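Local structure of amyloid beta A4 protein-binding family B member 1 (2HO2) at residues M9-T14 and Y18-P23. The protein binds proline-rich peptides such as that of hMena through its WW domain, the fragment described here. Sequence-based numbering, arbitrary orientation.
Sequences MRVQDT and YYWHIP
V11 lies over one face of the Y18 ring. Its CB sits 3.8 Å from the ring centroid, a CH-pi contact, and its CG1 reaches Y18 CZ at 3.5 Å. Y18 CG lies between the backbone N and the carbonyl carbon (chi1 65°), which carries the ring across V11. V11 CG2 turns the other way and packs on W20 CB at 3.9 Å.

Backbone hydrogen bonds join M9 with W20 and V11 with Y18, two in each pair. The bond from V11 N to Y18 O is almost straight, with an N-H...O angle of 179°. These strands form the first hairpin of the WW sheet. On the other face, R10 and Y19 run side by side. A water bridges R10 NE and Y19 OH. Outside the hairpin, D3 takes R10 NH1 in a salt bridge.

V11, Y18 and W20 all pack on apolar side chains of the bound peptide, and Y18 OH hydrogen-bonds to the peptide backbone. An alanine in place of Y18 would probably uncover the side of V11 that the ring lies against and leave the peptide backbone without this hydroxyl. The binding face thus combines apolar surface with a polar hydroxyl, consistent with polyproline recognition by a WW domain.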
# COMPACT_ATOMS: atom_id res chain seq x y z
N MET A 9 -3.22 -2.37 2.60
CA MET A 9 -2.34 -2.09 3.72
C MET A 9 -1.55 -0.83 3.48
O MET A 9 -1.21 -0.43 2.38
CB MET A 9 -1.36 -3.22 4.02
CG MET A 9 -1.98 -4.58 4.11
SD MET A 9 -1.06 -5.87 4.98
CE MET A 9 -2.41 -7.00 5.29
N ARG A 10 -1.27 -0.18 4.57
CA ARG A 10 -0.44 1.00 4.61
C ARG A 10 1.04 0.61 4.70
O ARG A 10 1.44 -0.21 5.51
CB ARG A 10 -0.85 1.81 5.87
CG ARG A 10 -0.63 3.17 5.87
CD ARG A 10 -1.24 3.77 7.21
NE ARG A 10 -2.63 4.24 7.12
CZ ARG A 10 -3.71 3.64 7.63
NH1 ARG A 10 -3.67 2.46 8.26
NH2 ARG A 10 -4.88 4.22 7.45
N VAL A 11 1.86 1.20 3.84
CA VAL A 11 3.31 0.97 3.78
C VAL A 11 4.00 2.27 4.08
O VAL A 11 3.70 3.29 3.50
CB VAL A 11 3.72 0.43 2.38
CG1 VAL A 11 5.20 0.14 2.36
CG2 VAL A 11 2.87 -0.83 2.05
N GLN A 12 4.97 2.29 5.00
CA GLN A 12 5.79 3.52 5.20
C GLN A 12 7.12 3.57 4.41
O GLN A 12 7.85 2.58 4.29
CB GLN A 12 6.05 3.80 6.66
CG GLN A 12 4.75 3.70 7.50
CD GLN A 12 4.80 4.48 8.85
OE1 GLN A 12 5.73 5.25 9.13
NE2 GLN A 12 3.78 4.27 9.68
N ASP A 13 7.44 4.64 3.69
CA ASP A 13 8.81 4.69 3.17
C ASP A 13 9.36 6.02 3.60
O ASP A 13 8.71 6.67 4.39
CB ASP A 13 8.90 4.40 1.68
CG ASP A 13 8.48 5.55 0.82
OD1 ASP A 13 8.02 6.59 1.33
OD2 ASP A 13 8.68 5.40 -0.40
N THR A 14 10.54 6.40 3.09
CA THR A 14 11.21 7.57 3.61
C THR A 14 10.43 8.86 3.36
O THR A 14 10.44 9.77 4.19
CB THR A 14 12.69 7.65 3.10
OG1 THR A 14 12.72 7.69 1.67
CG2 THR A 14 13.45 6.44 3.57
N TYR A 18 2.34 5.13 1.78
CA TYR A 18 1.52 4.81 0.64
C TYR A 18 0.72 3.56 0.95
O TYR A 18 0.76 3.02 2.04
CB TYR A 18 2.37 4.66 -0.62
CG TYR A 18 3.36 3.51 -0.65
CD1 TYR A 18 4.59 3.62 -0.05
CD2 TYR A 18 3.04 2.32 -1.28
CE1 TYR A 18 5.52 2.61 -0.15
CE2 TYR A 18 3.95 1.33 -1.41
CZ TYR A 18 5.20 1.48 -0.84
OH TYR A 18 6.17 0.48 -0.94
N TYR A 19 -0.03 3.12 -0.06
CA TYR A 19 -1.00 2.04 0.11
C TYR A 19 -0.78 0.95 -0.91
O TYR A 19 -0.52 1.23 -2.08
CB TYR A 19 -2.41 2.60 0.03
CG TYR A 19 -2.63 3.70 1.02
CD1 TYR A 19 -3.01 3.45 2.31
CD2 TYR A 19 -2.36 5.03 0.69
CE1 TYR A 19 -3.13 4.46 3.22
CE2 TYR A 19 -2.45 6.05 1.63
CZ TYR A 19 -2.84 5.76 2.89
OH TYR A 19 -3.00 6.77 3.82
N TRP A 20 -0.91 -0.28 -0.45
CA TRP A 20 -0.71 -1.49 -1.24
C TRP A 20 -1.96 -2.36 -1.20
O TRP A 20 -2.46 -2.71 -0.10
CB TRP A 20 0.48 -2.25 -0.64
CG TRP A 20 0.74 -3.62 -1.17
CD1 TRP A 20 0.44 -4.16 -2.38
CD2 TRP A 20 1.35 -4.65 -0.41
NE1 TRP A 20 0.89 -5.48 -2.44
CE2 TRP A 20 1.41 -5.80 -1.23
CE3 TRP A 20 1.81 -4.73 0.89
CZ2 TRP A 20 1.95 -7.02 -0.78
CZ3 TRP A 20 2.35 -5.95 1.32
CH2 TRP A 20 2.41 -7.05 0.48
N HIS A 21 -2.47 -2.66 -2.38
CA HIS A 21 -3.65 -3.54 -2.50
C HIS A 21 -3.12 -4.92 -2.74
O HIS A 21 -2.62 -5.24 -3.80
CB HIS A 21 -4.51 -3.09 -3.64
CG HIS A 21 -5.78 -3.86 -3.77
ND1 HIS A 21 -6.04 -4.65 -4.86
CD2 HIS A 21 -6.85 -3.90 -2.95
CE1 HIS A 21 -7.25 -5.15 -4.71
NE2 HIS A 21 -7.75 -4.73 -3.54
N ILE A 22 -3.22 -5.76 -1.72
CA ILE A 22 -2.62 -7.10 -1.78
C ILE A 22 -3.12 -7.96 -2.94
O ILE A 22 -2.35 -8.60 -3.60
CB ILE A 22 -2.82 -7.86 -0.46
CG1 ILE A 22 -1.64 -7.55 0.47
CG2 ILE A 22 -2.96 -9.37 -0.69
CD1 ILE A 22 -1.55 -6.08 0.91
N PRO A 23 -4.44 -7.98 -3.21
CA PRO A 23 -4.87 -8.89 -4.29
C PRO A 23 -4.35 -8.60 -5.66
O PRO A 23 -4.22 -9.47 -6.51
CB PRO A 23 -6.42 -8.72 -4.25
CG PRO A 23 -6.71 -8.39 -2.83
CD PRO A 23 -5.58 -7.42 -2.48
O HOH W 1 -2.95 7.13 6.65